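Side-chain contacts in probable GTP-binding protein EngB (Pyrococcus horikoshii, PDB 2CXX), which probably binds GTP with magnesium as an EngB-family GTPase, is thought to be needed for normal cell division and septation, and is seen here with GDP: residues G33-I38 with G55-L60; H74-N79 with R119-P124; A86-D91 with E113-L118. All coordinates share one frame; numbering follows the deposited sequence.

Contact 1: G33-I38 with G55-L60; sequences GVTRKI and GFMMGL
Two loops flanking the nucleotide site of this G domain, 33-38 and 55-60, meet at the surface, where the aliphatic part of R36 lies against L60. CG and CD of R36 each lie 4.0 Å from L60 CD1. The arginine's methylenes pass slantwise over this one methyl of the leucine. In L60 the branch carbon stands trans to the backbone N (chi1 -176°), and this, with chi2 at 71°, puts CD1 on the arginine's side.

By position and by its predicted magnesium-binding threonine, T35, the loop 33-38 probably belongs to the first switch region of P-loop GTPases, and 55-60, which follows the predicted GTP-binding D50 to G53, to the second. G33 to K37 are all predicted to bind GTP. A second, looser touch falls on T35: OG1 lies 4.4 Å from the selenium of M57, a selenomethionine, whose side chain also packs on S10 of the P-loop and comes to about 5 Å from the bound GDP, nearest atoms.

Each loop is bent by a turn of its own. A type I turn brings K37 N to 2.9 Å from V34 O, and a type II turn does the same for L60 N and M57 O. Beyond the pair, R36 also rests on V64 and I68 of helix 62-79, while R27 donates hydrogen bonds to the carbonyls of V34 and K37.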
ATOM      1  N   GLY A  33       9.387   3.633 -19.291  1.00 37.20           N
ATOM      2  CA  GLY A  33       7.994   3.844 -19.647  1.00 35.25           C
ATOM      3  C   GLY A  33       6.955   3.007 -18.914  1.00 33.73           C
ATOM      4  O   GLY A  33       5.803   2.876 -19.375  1.00 33.01           O
ATOM      5  N   VAL A  34       7.339   2.410 -17.791  1.00 31.71           N
ATOM      6  CA  VAL A  34       6.373   1.644 -17.024  1.00 29.20           C
ATOM      7  C   VAL A  34       6.024   2.444 -15.765  1.00 28.54           C
ATOM      8  O   VAL A  34       5.138   2.058 -14.992  1.00 26.22           O
ATOM      9  CB  VAL A  34       6.930   0.238 -16.684  1.00 30.95           C
ATOM     10  CG1 VAL A  34       7.270   0.119 -15.218  1.00 30.47           C
ATOM     11  CG2 VAL A  34       5.935  -0.820 -17.152  1.00 31.91           C
ATOM     12  N   THR A  35       6.689   3.590 -15.593  1.00 26.10           N
ATOM     13  CA  THR A  35       6.473   4.458 -14.426  1.00 27.12           C
ATOM     14  C   THR A  35       5.009   4.830 -14.149  1.00 24.34           C
ATOM     15  O   THR A  35       4.581   5.018 -13.003  1.00 23.75           O
ATOM     16  CB  THR A  35       7.317   5.777 -14.558  1.00 28.22           C
ATOM     17  OG1 THR A  35       7.158   6.545 -13.362  1.00 32.72           O
ATOM     18  CG2 THR A  35       6.864   6.614 -15.753  1.00 28.12           C
ATOM     19  N   ARG A  36       4.223   4.952 -15.198  1.00 23.29           N
ATOM     20  CA  ARG A  36       2.844   5.317 -15.011  1.00 21.95           C
ATOM     21  C   ARG A  36       1.870   4.170 -15.292  1.00 19.75           C
ATOM     22  O   ARG A  36       0.671   4.385 -15.453  1.00 20.25           O
ATOM     23  CB  ARG A  36       2.561   6.547 -15.897  1.00 24.61           C
ATOM     24  CG  ARG A  36       3.297   7.820 -15.395  1.00 27.94           C
ATOM     25  CD  ARG A  36       3.671   8.818 -16.524  1.00 33.90           C
ATOM     26  NE  ARG A  36       2.688   8.844 -17.611  1.00 37.29           N
ATOM     27  CZ  ARG A  36       2.507   9.867 -18.456  1.00 38.78           C
ATOM     28  NH1 ARG A  36       3.248  10.972 -18.340  1.00 37.94           N
ATOM     29  NH2 ARG A  36       1.588   9.774 -19.428  1.00 38.54           N
ATOM     30  N   LYS A  37       2.403   2.947 -15.286  1.00 17.58           N
ATOM     31  CA  LYS A  37       1.636   1.749 -15.609  1.00 17.65           C
ATOM     32  C   LYS A  37       1.597   0.658 -14.521  1.00 15.02           C
ATOM     33  O   LYS A  37       2.477   0.528 -13.667  1.00 15.52           O
ATOM     34  CB  LYS A  37       2.168   1.090 -16.901  1.00 20.52           C
ATOM     35  CG  LYS A  37       2.267   1.965 -18.151  1.00 24.66           C
ATOM     36  CD  LYS A  37       0.888   2.232 -18.775  1.00 26.78           C
ATOM     37  CE  LYS A  37       1.006   3.274 -19.866  1.00 28.82           C
ATOM     38  NZ  LYS A  37      -0.345   3.847 -20.220  1.00 29.03           N
ATOM     39  N   ILE A  38       0.554  -0.141 -14.612  1.00 13.39           N
ATOM     40  CA  ILE A  38       0.328  -1.269 -13.702  1.00 13.23           C
ATOM     41  C   ILE A  38       1.154  -2.420 -14.205  1.00 13.74           C
ATOM     42  O   ILE A  38       1.187  -2.693 -15.411  1.00 16.09           O
ATOM     43  CB  ILE A  38      -1.175  -1.638 -13.712  1.00 12.17           C
ATOM     44  CG1 ILE A  38      -1.966  -0.422 -13.252  1.00 10.67           C
ATOM     45  CG2 ILE A  38      -1.456  -2.859 -12.881  1.00 12.98           C
ATOM     46  CD1 ILE A  38      -3.503  -0.600 -13.403  1.00 13.67           C
ATOM     47  N   GLY A  55      -0.025   9.923  -5.754  1.00 13.08           N
ATOM     48  CA  GLY A  55       0.506  11.201  -5.312  1.00 13.35           C
ATOM     49  C   GLY A  55       1.609  11.830  -6.114  1.00 12.91           C
ATOM     50  O   GLY A  55       1.925  11.419  -7.207  1.00 11.06           O
ATOM     51  N   PHE A  56       2.210  12.825  -5.496  1.00 13.89           N
ATOM     52  CA  PHE A  56       3.240  13.600  -6.136  1.00 17.10           C
ATOM     53  C   PHE A  56       4.560  12.913  -6.339  1.00 19.46           C
ATOM     54  O   PHE A  56       5.023  12.050  -5.531  1.00 16.85           O
ATOM     55  CB  PHE A  56       3.429  14.924  -5.381  1.00 17.34           C
ATOM     56  CG  PHE A  56       4.726  15.587  -5.683  1.00 19.41           C
ATOM     57  CD1 PHE A  56       5.896  15.213  -5.010  1.00 18.90           C
ATOM     58  CD2 PHE A  56       4.808  16.505  -6.725  1.00 19.92           C
ATOM     59  CE1 PHE A  56       7.145  15.741  -5.382  1.00 18.36           C
ATOM     60  CE2 PHE A  56       6.060  17.052  -7.099  1.00 20.37           C
ATOM     61  CZ  PHE A  56       7.211  16.673  -6.444  1.00 20.39           C
HETATM   62  N   MSE A  57       5.170  13.310  -7.450  1.00 23.66           N
HETATM   63  CA  MSE A  57       6.497  12.842  -7.826  1.00 29.53           C
HETATM   64  C   MSE A  57       6.982  13.999  -8.736  1.00 30.23           C
HETATM   65  O   MSE A  57       6.267  14.441  -9.645  1.00 27.00           O
HETATM   66  CB  MSE A  57       6.373  11.535  -8.583  1.00 35.55           C
HETATM   67  CG  MSE A  57       7.612  10.677  -8.544  1.00 45.36           C
HETATM   68 SE   MSE A  57       7.509   9.364  -9.967  1.00 61.68          SE
HETATM   69  CE  MSE A  57       7.116   7.785  -8.911  1.00 56.50           C
HETATM   70  N   MSE A  58       8.169  14.529  -8.468  1.00 31.05           N
HETATM   71  CA  MSE A  58       8.627  15.639  -9.292  1.00 32.58           C
HETATM   72  C   MSE A  58       8.642  15.158 -10.743  1.00 31.31           C
HETATM   73  O   MSE A  58       8.974  14.011 -11.016  1.00 30.03           O
HETATM   74  CB  MSE A  58      10.018  16.109  -8.851  1.00 37.06           C
HETATM   75  CG  MSE A  58      10.504  17.341  -9.595  1.00 41.14           C
HETATM   76 SE   MSE A  58      12.251  17.891  -8.951  1.00 51.65          SE
HETATM   77  CE  MSE A  58      13.188  16.277  -9.447  1.00 44.10           C
ATOM     78  N   GLY A  59       8.226  16.039 -11.647  1.00 30.98           N
ATOM     79  CA  GLY A  59       8.202  15.705 -13.051  1.00 30.68           C
ATOM     80  C   GLY A  59       6.885  15.094 -13.457  1.00 30.90           C
ATOM     81  O   GLY A  59       6.575  15.030 -14.640  1.00 32.51           O
ATOM     82  N   LEU A  60       6.109  14.623 -12.491  1.00 29.21           N
ATOM     83  CA  LEU A  60       4.821  14.016 -12.805  1.00 28.82           C
ATOM     84  C   LEU A  60       3.781  15.108 -12.621  1.00 27.59           C
ATOM     85  O   LEU A  60       3.516  15.535 -11.495  1.00 28.61           O
ATOM     86  CB  LEU A  60       4.526  12.864 -11.837  1.00 28.91           C
ATOM     87  CG  LEU A  60       3.244  12.121 -12.163  1.00 28.77           C
ATOM     88  CD1 LEU A  60       3.465  11.323 -13.441  1.00 28.44           C
ATOM     89  CD2 LEU A  60       2.882  11.199 -11.038  1.00 30.21           C
TER

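Contact 2: H74-N79 with R119-P124; sequences HFIEDN and RELDIP
The CG2 methyl of I76 sits at the meeting point of two side chains from the other segment. CD1 of I123 comes to 3.5 Å from I76 CG2, and CD2 of L121 reaches the same CG2 at 3.7 Å. A single methyl is touched by two branched chains, L121 at about a right angle to I76 and I123 slantwise. With chi1 at -61° in I76, CG2 is trans to the backbone N and CG1 runs off beside that N, which leaves CG2 as the branch presented to L121 and I123. L121 uses the same methyl again on the next residue of the helix: its CD2 is 4.0 Å from E77 CA and also touches E77 CG. The glutamate chain is extended beyond CG, which carries its carboxylate outward from this patch.

No hydrogen bond joins the segments, and the fixing of each is internal. In the last part of 74-79, N79 folds back so that ND2 donates to F75 O over 2.9 Å at 162°, and the same carbonyl accepts from N79 N. ND2 also lies 3.3 Å above the plane of the F75 ring, over its centre. On the other side, helix 110-120 finishes in a Schellman motif with D122 at positive phi: D122 N returns to R119 O, and I123 N probably bonds to L118 O (3.1 Å). The turn at D122 brings I123 round to the side of I76 that L121 already faces.

Further out, I76 packs on F117 and L118 of helix 110-120 and on I83. Two helices side by side against one face of the central sheet, joined here through the ends of both, are part of the alpha/beta architecture of P-loop GTPases.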
ATOM      1  N   HIS A  74     -10.198   2.240 -11.676  1.00 14.97           N
ATOM      2  CA  HIS A  74     -10.919   1.473 -12.673  1.00 17.38           C
ATOM      3  C   HIS A  74     -10.443   0.003 -12.701  1.00 16.53           C
ATOM      4  O   HIS A  74     -11.237  -0.904 -12.712  1.00 15.69           O
ATOM      5  CB  HIS A  74     -10.793   2.147 -14.051  1.00 22.45           C
ATOM      6  CG  HIS A  74     -11.743   1.589 -15.073  1.00 28.05           C
ATOM      7  ND1 HIS A  74     -13.102   1.544 -14.866  1.00 30.44           N
ATOM      8  CD2 HIS A  74     -11.521   0.927 -16.240  1.00 31.09           C
ATOM      9  CE1 HIS A  74     -13.679   0.873 -15.852  1.00 32.10           C
ATOM     10  NE2 HIS A  74     -12.743   0.488 -16.698  1.00 30.66           N
ATOM     11  N   PHE A  75      -9.147  -0.219 -12.668  1.00 12.84           N
ATOM     12  CA  PHE A  75      -8.664  -1.593 -12.642  1.00 12.53           C
ATOM     13  C   PHE A  75      -9.190  -2.332 -11.399  1.00 11.02           C
ATOM     14  O   PHE A  75      -9.762  -3.447 -11.478  1.00 11.95           O
ATOM     15  CB  PHE A  75      -7.139  -1.596 -12.606  1.00 13.60           C
ATOM     16  CG  PHE A  75      -6.558  -2.967 -12.655  1.00 13.84           C
ATOM     17  CD1 PHE A  75      -6.231  -3.547 -13.891  1.00 15.01           C
ATOM     18  CD2 PHE A  75      -6.386  -3.701 -11.469  1.00 15.11           C
ATOM     19  CE1 PHE A  75      -5.743  -4.834 -13.948  1.00 14.27           C
ATOM     20  CE2 PHE A  75      -5.894  -4.997 -11.515  1.00 14.07           C
ATOM     21  CZ  PHE A  75      -5.576  -5.569 -12.758  1.00 11.49           C
ATOM     22  N   ILE A  76      -9.040  -1.709 -10.237  1.00  9.59           N
ATOM     23  CA  ILE A  76      -9.486  -2.425  -9.005  1.00  8.76           C
ATOM     24  C   ILE A  76     -11.010  -2.622  -8.966  1.00 11.36           C
ATOM     25  O   ILE A  76     -11.515  -3.684  -8.562  1.00 12.28           O
ATOM     26  CB  ILE A  76      -8.998  -1.673  -7.725  1.00  7.05           C
ATOM     27  CG1 ILE A  76      -7.481  -1.624  -7.733  1.00  9.85           C
ATOM     28  CG2 ILE A  76      -9.526  -2.363  -6.468  1.00  8.88           C
ATOM     29  CD1 ILE A  76      -6.843  -0.702  -6.663  1.00 10.98           C
ATOM     30  N   GLU A  77     -11.753  -1.634  -9.414  1.00 10.85           N
ATOM     31  CA  GLU A  77     -13.208  -1.822  -9.473  1.00 12.67           C
ATOM     32  C   GLU A  77     -13.516  -2.964 -10.436  1.00 12.05           C
ATOM     33  O   GLU A  77     -14.297  -3.854 -10.107  1.00 14.64           O
ATOM     34  CB  GLU A  77     -13.902  -0.574 -10.014  1.00 11.75           C
ATOM     35  CG  GLU A  77     -14.113   0.499  -8.957  1.00 15.72           C
ATOM     36  CD  GLU A  77     -14.666   1.808  -9.540  1.00 16.51           C
ATOM     37  OE1 GLU A  77     -15.187   2.600  -8.733  1.00 16.16           O
ATOM     38  OE2 GLU A  77     -14.591   2.042 -10.776  1.00 17.56           O
ATOM     39  N   ASP A  78     -12.896  -2.972 -11.601  1.00 13.27           N
ATOM     40  CA  ASP A  78     -13.205  -4.014 -12.612  1.00 17.23           C
ATOM     41  C   ASP A  78     -12.751  -5.438 -12.297  1.00 18.18           C
ATOM     42  O   ASP A  78     -13.354  -6.424 -12.761  1.00 19.87           O
ATOM     43  CB  ASP A  78     -12.598  -3.650 -13.965  1.00 20.29           C
ATOM     44  CG  ASP A  78     -13.254  -2.472 -14.614  1.00 23.29           C
ATOM     45  OD1 ASP A  78     -14.259  -1.995 -14.089  1.00 23.96           O
ATOM     46  OD2 ASP A  78     -12.753  -2.037 -15.677  1.00 26.76           O
ATOM     47  N   ASN A  79     -11.679  -5.543 -11.543  1.00 16.13           N
ATOM     48  CA  ASN A  79     -11.105  -6.829 -11.181  1.00 17.57           C
ATOM     49  C   ASN A  79     -11.334  -7.202  -9.710  1.00 16.57           C
ATOM     50  O   ASN A  79     -10.773  -8.186  -9.228  1.00 16.42           O
ATOM     51  CB  ASN A  79      -9.619  -6.781 -11.446  1.00 16.52           C
ATOM     52  CG  ASN A  79      -9.284  -6.727 -12.904  1.00 20.19           C
ATOM     53  OD1 ASN A  79      -9.204  -7.777 -13.578  1.00 22.65           O
ATOM     54  ND2 ASN A  79      -9.084  -5.525 -13.431  1.00 16.78           N
ATOM     55  N   ARG A 119     -12.349  -0.577   1.196  1.00  8.99           N
ATOM     56  CA  ARG A 119     -13.391  -1.118   2.100  1.00  9.80           C
ATOM     57  C   ARG A 119     -14.744  -1.095   1.407  1.00 10.02           C
ATOM     58  O   ARG A 119     -15.510  -2.046   1.549  1.00 11.06           O
ATOM     59  CB  ARG A 119     -13.422  -0.327   3.425  1.00 11.65           C
ATOM     60  CG  ARG A 119     -14.508  -0.829   4.492  1.00 14.26           C
ATOM     61  CD  ARG A 119     -14.063  -2.171   5.116  1.00 17.47           C
ATOM     62  NE  ARG A 119     -15.177  -2.916   5.744  1.00 20.42           N
ATOM     63  CZ  ARG A 119     -15.302  -3.118   7.046  1.00 21.14           C
ATOM     64  NH1 ARG A 119     -14.399  -2.603   7.879  1.00 22.31           N
ATOM     65  NH2 ARG A 119     -16.274  -3.924   7.505  1.00 19.59           N
ATOM     66  N   GLU A 120     -15.027  -0.062   0.631  1.00 11.54           N
ATOM     67  CA  GLU A 120     -16.282  -0.006  -0.150  1.00 11.53           C
ATOM     68  C   GLU A 120     -16.317  -1.136  -1.139  1.00 13.27           C
ATOM     69  O   GLU A 120     -17.385  -1.568  -1.508  1.00 13.00           O
ATOM     70  CB  GLU A 120     -16.431   1.297  -0.958  1.00 12.33           C
ATOM     71  CG  GLU A 120     -16.719   2.516  -0.115  1.00 16.56           C
ATOM     72  CD  GLU A 120     -16.953   3.754  -0.947  1.00 16.91           C
ATOM     73  OE1 GLU A 120     -17.188   3.619  -2.178  1.00 19.52           O
ATOM     74  OE2 GLU A 120     -16.904   4.864  -0.356  1.00 16.63           O
ATOM     75  N   LEU A 121     -15.153  -1.611  -1.573  1.00 12.31           N
ATOM     76  CA  LEU A 121     -15.109  -2.719  -2.541  1.00 12.33           C
ATOM     77  C   LEU A 121     -15.018  -4.124  -1.938  1.00 11.25           C
ATOM     78  O   LEU A 121     -14.926  -5.096  -2.674  1.00 10.18           O
ATOM     79  CB  LEU A 121     -13.913  -2.510  -3.487  1.00 12.99           C
ATOM     80  CG  LEU A 121     -14.252  -1.688  -4.736  1.00 15.79           C
ATOM     81  CD1 LEU A 121     -14.878  -0.358  -4.368  1.00 18.54           C
ATOM     82  CD2 LEU A 121     -12.961  -1.453  -5.530  1.00 16.24           C
ATOM     83  N   ASP A 122     -15.034  -4.199  -0.620  1.00  9.69           N
ATOM     84  CA  ASP A 122     -14.993  -5.443   0.175  1.00 11.21           C
ATOM     85  C   ASP A 122     -13.707  -6.220  -0.076  1.00 11.68           C
ATOM     86  O   ASP A 122     -13.674  -7.442  -0.035  1.00 11.81           O
ATOM     87  CB  ASP A 122     -16.243  -6.323  -0.051  1.00 11.85           C
ATOM     88  CG  ASP A 122     -17.552  -5.584   0.257  1.00 12.99           C
ATOM     89  OD1 ASP A 122     -17.609  -4.748   1.209  1.00 12.93           O
ATOM     90  OD2 ASP A 122     -18.570  -5.901  -0.383  1.00 15.84           O
ATOM     91  N   ILE A 123     -12.614  -5.487  -0.313  1.00 10.23           N
ATOM     92  CA  ILE A 123     -11.350  -6.160  -0.522  1.00  9.97           C
ATOM     93  C   ILE A 123     -10.548  -6.193   0.776  1.00  9.47           C
ATOM     94  O   ILE A 123     -10.229  -5.128   1.318  1.00 10.76           O
ATOM     95  CB  ILE A 123     -10.537  -5.413  -1.610  1.00  9.78           C
ATOM     96  CG1 ILE A 123     -11.228  -5.610  -2.956  1.00 13.20           C
ATOM     97  CG2 ILE A 123      -9.061  -5.925  -1.606  1.00 10.72           C
ATOM     98  CD1 ILE A 123     -10.601  -4.747  -4.112  1.00 12.33           C
ATOM     99  N   PRO A 124     -10.242  -7.393   1.308  1.00 10.75           N
ATOM    100  CA  PRO A 124      -9.458  -7.508   2.547  1.00 11.97           C
ATOM    101  C   PRO A 124      -8.150  -6.730   2.313  1.00 11.08           C
ATOM    102  O   PRO A 124      -7.458  -6.923   1.289  1.00  9.30           O
ATOM    103  CB  PRO A 124      -9.159  -9.011   2.684  1.00 11.55           C
ATOM    104  CG  PRO A 124     -10.018  -9.661   1.714  1.00 15.17           C
ATOM    105  CD  PRO A 124     -10.347  -8.698   0.620  1.00 11.53           C
TER

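Contact 3: A86-D91 with E113-L118; sequences AVLVVD and EFYQFL
L88 spreads its two methyls over neighbouring residues of helix 113-118. CD1 of L88 lies 4.0 Å from CD2 of F114, approaching that ring obliquely, and CD2 of L88 lies 4.0 Å from CB of Y115, near the plane of the tyrosine ring and at its edge. With CG of L88 trans to the backbone N, chi1 at 165° sends the fork toward the helix, and chi2 then parts the methyls between F114 and Y115. L88 and F114 lie alongside each other, pointing opposite ways, while L88 and Y115 cross obliquely. Nearer the start of the strand, CB of A86 meets CD1 of L118 at 3.9 Å.

Strand 86-91 runs nearly antiparallel to the helix, at 169°, with the axes 10.3 Å apart. This is the layering of an alpha/beta G domain: a helix lies on a central strand of the sheet, and the chain from strand 85-91 passes through helices 94-104 and 110-120 before entering the parallel neighbour 125-130, a beta-alpha-beta crossover with two helices in the link. Along the strand A86 and L88 turn their side chains to the helix, whereas that of V87 points away, to I4 and F6.

Within the helix, L118 CG lies 3.8 Å above one face of the F114 ring, toward its rim, so the two residues one turn apart pack together as they meet the strand. The F114 ring also meets that of F54, and Y115 meets F149. At the end of the strand, D91 forms a salt bridge with K131 and its OD1 accepts from A94 N.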
ATOM      1  N   ALA A  86      -5.373  -7.074  -0.653  1.00  8.01           N
ATOM      2  CA  ALA A  86      -4.675  -5.872  -1.046  1.00  9.47           C
ATOM      3  C   ALA A  86      -3.682  -5.505   0.043  1.00  7.24           C
ATOM      4  O   ALA A  86      -3.939  -5.658   1.242  1.00 10.02           O
ATOM      5  CB  ALA A  86      -5.704  -4.647  -1.273  1.00  9.42           C
ATOM      6  N   VAL A  87      -2.497  -5.074  -0.366  1.00  8.40           N
ATOM      7  CA  VAL A  87      -1.519  -4.576   0.596  1.00  7.09           C
ATOM      8  C   VAL A  87      -1.318  -3.093   0.305  1.00  6.99           C
ATOM      9  O   VAL A  87      -0.870  -2.721  -0.788  1.00  8.03           O
ATOM     10  CB  VAL A  87      -0.165  -5.239   0.447  1.00  8.16           C
ATOM     11  CG1 VAL A  87       0.863  -4.650   1.522  1.00  7.97           C
ATOM     12  CG2 VAL A  87      -0.339  -6.738   0.681  1.00  9.00           C
ATOM     13  N   LEU A  88      -1.712  -2.239   1.249  1.00  8.31           N
ATOM     14  CA  LEU A  88      -1.481  -0.823   1.082  1.00  8.46           C
ATOM     15  C   LEU A  88      -0.207  -0.544   1.876  1.00  9.05           C
ATOM     16  O   LEU A  88      -0.161  -0.739   3.090  1.00  8.83           O
ATOM     17  CB  LEU A  88      -2.664   0.013   1.656  1.00  9.30           C
ATOM     18  CG  LEU A  88      -2.409   1.516   1.886  1.00 12.02           C
ATOM     19  CD1 LEU A  88      -2.073   2.274   0.615  1.00 10.95           C
ATOM     20  CD2 LEU A  88      -3.649   2.132   2.526  1.00 10.11           C
ATOM     21  N   VAL A  89       0.822  -0.064   1.183  1.00  7.72           N
ATOM     22  CA  VAL A  89       2.091   0.286   1.831  1.00  7.29           C
ATOM     23  C   VAL A  89       2.037   1.745   2.213  1.00  8.70           C
ATOM     24  O   VAL A  89       1.713   2.550   1.385  1.00  9.23           O
ATOM     25  CB  VAL A  89       3.226   0.111   0.851  1.00  6.41           C
ATOM     26  CG1 VAL A  89       4.547   0.188   1.580  1.00  7.19           C
ATOM     27  CG2 VAL A  89       3.084  -1.263   0.138  1.00  6.22           C
ATOM     28  N   VAL A  90       2.311   2.078   3.476  1.00 10.09           N
ATOM     29  CA  VAL A  90       2.368   3.476   3.922  1.00  9.67           C
ATOM     30  C   VAL A  90       3.696   3.711   4.561  1.00  9.59           C
ATOM     31  O   VAL A  90       4.373   2.782   5.011  1.00  9.55           O
ATOM     32  CB  VAL A  90       1.269   3.877   4.919  1.00 10.55           C
ATOM     33  CG1 VAL A  90      -0.140   3.543   4.269  1.00 12.03           C
ATOM     34  CG2 VAL A  90       1.448   3.173   6.202  1.00 11.94           C
ATOM     35  N   ASP A  91       4.079   4.986   4.614  1.00  8.84           N
ATOM     36  CA  ASP A  91       5.357   5.368   5.200  1.00 11.06           C
ATOM     37  C   ASP A  91       4.923   5.743   6.635  1.00 10.99           C
ATOM     38  O   ASP A  91       4.285   6.748   6.815  1.00 10.90           O
ATOM     39  CB  ASP A  91       5.909   6.563   4.403  1.00 10.44           C
ATOM     40  CG  ASP A  91       7.131   7.193   5.036  1.00 11.95           C
ATOM     41  OD1 ASP A  91       7.322   7.008   6.256  1.00  9.80           O
ATOM     42  OD2 ASP A  91       7.864   7.892   4.301  1.00 11.11           O
ATOM     43  N   GLU A 113      -8.241   8.032   1.852  1.00 10.76           N
ATOM     44  CA  GLU A 113      -9.157   7.883   0.746  1.00  9.55           C
ATOM     45  C   GLU A 113      -9.037   6.498   0.164  1.00 10.26           C
ATOM     46  O   GLU A 113     -10.057   5.813  -0.067  1.00  9.35           O
ATOM     47  CB  GLU A 113      -8.872   8.921  -0.354  1.00 10.80           C
ATOM     48  CG  GLU A 113      -9.931   8.865  -1.422  1.00 15.83           C
ATOM     49  CD  GLU A 113      -9.635   9.729  -2.647  1.00 21.94           C
ATOM     50  OE1 GLU A 113     -10.507   9.811  -3.552  1.00 24.80           O
ATOM     51  OE2 GLU A 113      -8.520  10.304  -2.733  1.00 27.79           O
ATOM     52  N   PHE A 114      -7.802   6.037  -0.042  1.00  9.35           N
ATOM     53  CA  PHE A 114      -7.631   4.721  -0.660  1.00 10.27           C
ATOM     54  C   PHE A 114      -8.014   3.528   0.213  1.00 10.28           C
ATOM     55  O   PHE A 114      -8.650   2.582  -0.267  1.00  7.95           O
ATOM     56  CB  PHE A 114      -6.192   4.534  -1.159  1.00 11.24           C
ATOM     57  CG  PHE A 114      -6.049   3.386  -2.085  1.00 12.23           C
ATOM     58  CD1 PHE A 114      -6.629   3.409  -3.328  1.00 14.08           C
ATOM     59  CD2 PHE A 114      -5.359   2.258  -1.676  1.00 12.88           C
ATOM     60  CE1 PHE A 114      -6.510   2.267  -4.167  1.00 14.69           C
ATOM     61  CE2 PHE A 114      -5.229   1.122  -2.495  1.00 13.96           C
ATOM     62  CZ  PHE A 114      -5.820   1.144  -3.746  1.00 13.52           C
ATOM     63  N   TYR A 115      -7.650   3.552   1.469  1.00  7.79           N
ATOM     64  CA  TYR A 115      -8.043   2.457   2.345  1.00  9.87           C
ATOM     65  C   TYR A 115      -9.582   2.413   2.421  1.00  9.92           C
ATOM     66  O   TYR A 115     -10.220   1.339   2.379  1.00  8.70           O
ATOM     67  CB  TYR A 115      -7.461   2.656   3.754  1.00  9.70           C
ATOM     68  CG  TYR A 115      -7.746   1.508   4.682  1.00  9.16           C
ATOM     69  CD1 TYR A 115      -8.926   1.461   5.391  1.00 11.30           C
ATOM     70  CD2 TYR A 115      -6.867   0.432   4.776  1.00 12.25           C
ATOM     71  CE1 TYR A 115      -9.273   0.350   6.186  1.00 11.51           C
ATOM     72  CE2 TYR A 115      -7.181  -0.689   5.583  1.00 13.64           C
ATOM     73  CZ  TYR A 115      -8.398  -0.702   6.277  1.00 14.11           C
ATOM     74  OH  TYR A 115      -8.752  -1.720   7.121  1.00 15.61           O
ATOM     75  N   GLN A 116     -10.220   3.576   2.469  1.00 10.10           N
ATOM     76  CA  GLN A 116     -11.671   3.545   2.569  1.00 10.69           C
ATOM     77  C   GLN A 116     -12.303   3.106   1.279  1.00  9.82           C
ATOM     78  O   GLN A 116     -13.363   2.431   1.303  1.00 11.77           O
ATOM     79  CB  GLN A 116     -12.217   4.894   3.027  1.00 10.84           C
ATOM     80  CG  GLN A 116     -11.821   5.170   4.484  1.00 12.56           C
ATOM     81  CD  GLN A 116     -12.328   6.516   5.017  1.00 15.39           C
ATOM     82  OE1 GLN A 116     -13.076   7.217   4.335  1.00 16.96           O
ATOM     83  NE2 GLN A 116     -11.947   6.861   6.252  1.00 13.57           N
ATOM     84  N   PHE A 117     -11.624   3.377   0.163  1.00 10.92           N
ATOM     85  CA  PHE A 117     -12.130   2.938  -1.125  1.00  9.84           C
ATOM     86  C   PHE A 117     -12.089   1.387  -1.165  1.00 11.00           C
ATOM     87  O   PHE A 117     -13.075   0.732  -1.566  1.00  9.46           O
ATOM     88  CB  PHE A 117     -11.285   3.571  -2.245  1.00 11.37           C
ATOM     89  CG  PHE A 117     -11.385   2.867  -3.590  1.00 10.00           C
ATOM     90  CD1 PHE A 117     -12.543   2.988  -4.399  1.00 10.51           C
ATOM     91  CD2 PHE A 117     -10.319   2.111  -4.064  1.00 10.06           C
ATOM     92  CE1 PHE A 117     -12.613   2.363  -5.651  1.00 11.46           C
ATOM     93  CE2 PHE A 117     -10.363   1.491  -5.289  1.00  9.81           C
ATOM     94  CZ  PHE A 117     -11.501   1.605  -6.113  1.00  9.07           C
ATOM     95  N   LEU A 118     -10.975   0.797  -0.753  1.00  8.92           N
ATOM     96  CA  LEU A 118     -10.896  -0.661  -0.763  1.00  9.10           C
ATOM     97  C   LEU A 118     -11.990  -1.273   0.114  1.00 10.07           C
ATOM     98  O   LEU A 118     -12.498  -2.380  -0.190  1.00 10.51           O
ATOM     99  CB  LEU A 118      -9.531  -1.137  -0.260  1.00  6.79           C
ATOM    100  CG  LEU A 118      -8.364  -0.733  -1.211  1.00  6.23           C
ATOM    101  CD1 LEU A 118      -7.021  -1.016  -0.581  1.00  9.78           C
ATOM    102  CD2 LEU A 118      -8.473  -1.527  -2.557  1.00  9.55           C
TER

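How the contacts relate
Contact 3 is the core of the three: all its touching residues are buried, and it joins a sheet strand to helix 110-120 by apolar side chains alone. Contact 2 uses the far end of that helix and is partly buried, with a glutamate at its edge. The two are continuous: I76 CD1 packs on F114 CZ at 3.6 Å, and P124 O lies 2.9 Å from A86 N, probably hydrogen-bonded. Contact 1 is a surface contact between loops near the nucleotide, made by an arginine's methylenes on a leucine methyl and a selenium near a threonine hydroxyl. It reaches contact 2 through I38 against F75 but stays about 9 Å, nearest atoms, from contact 3.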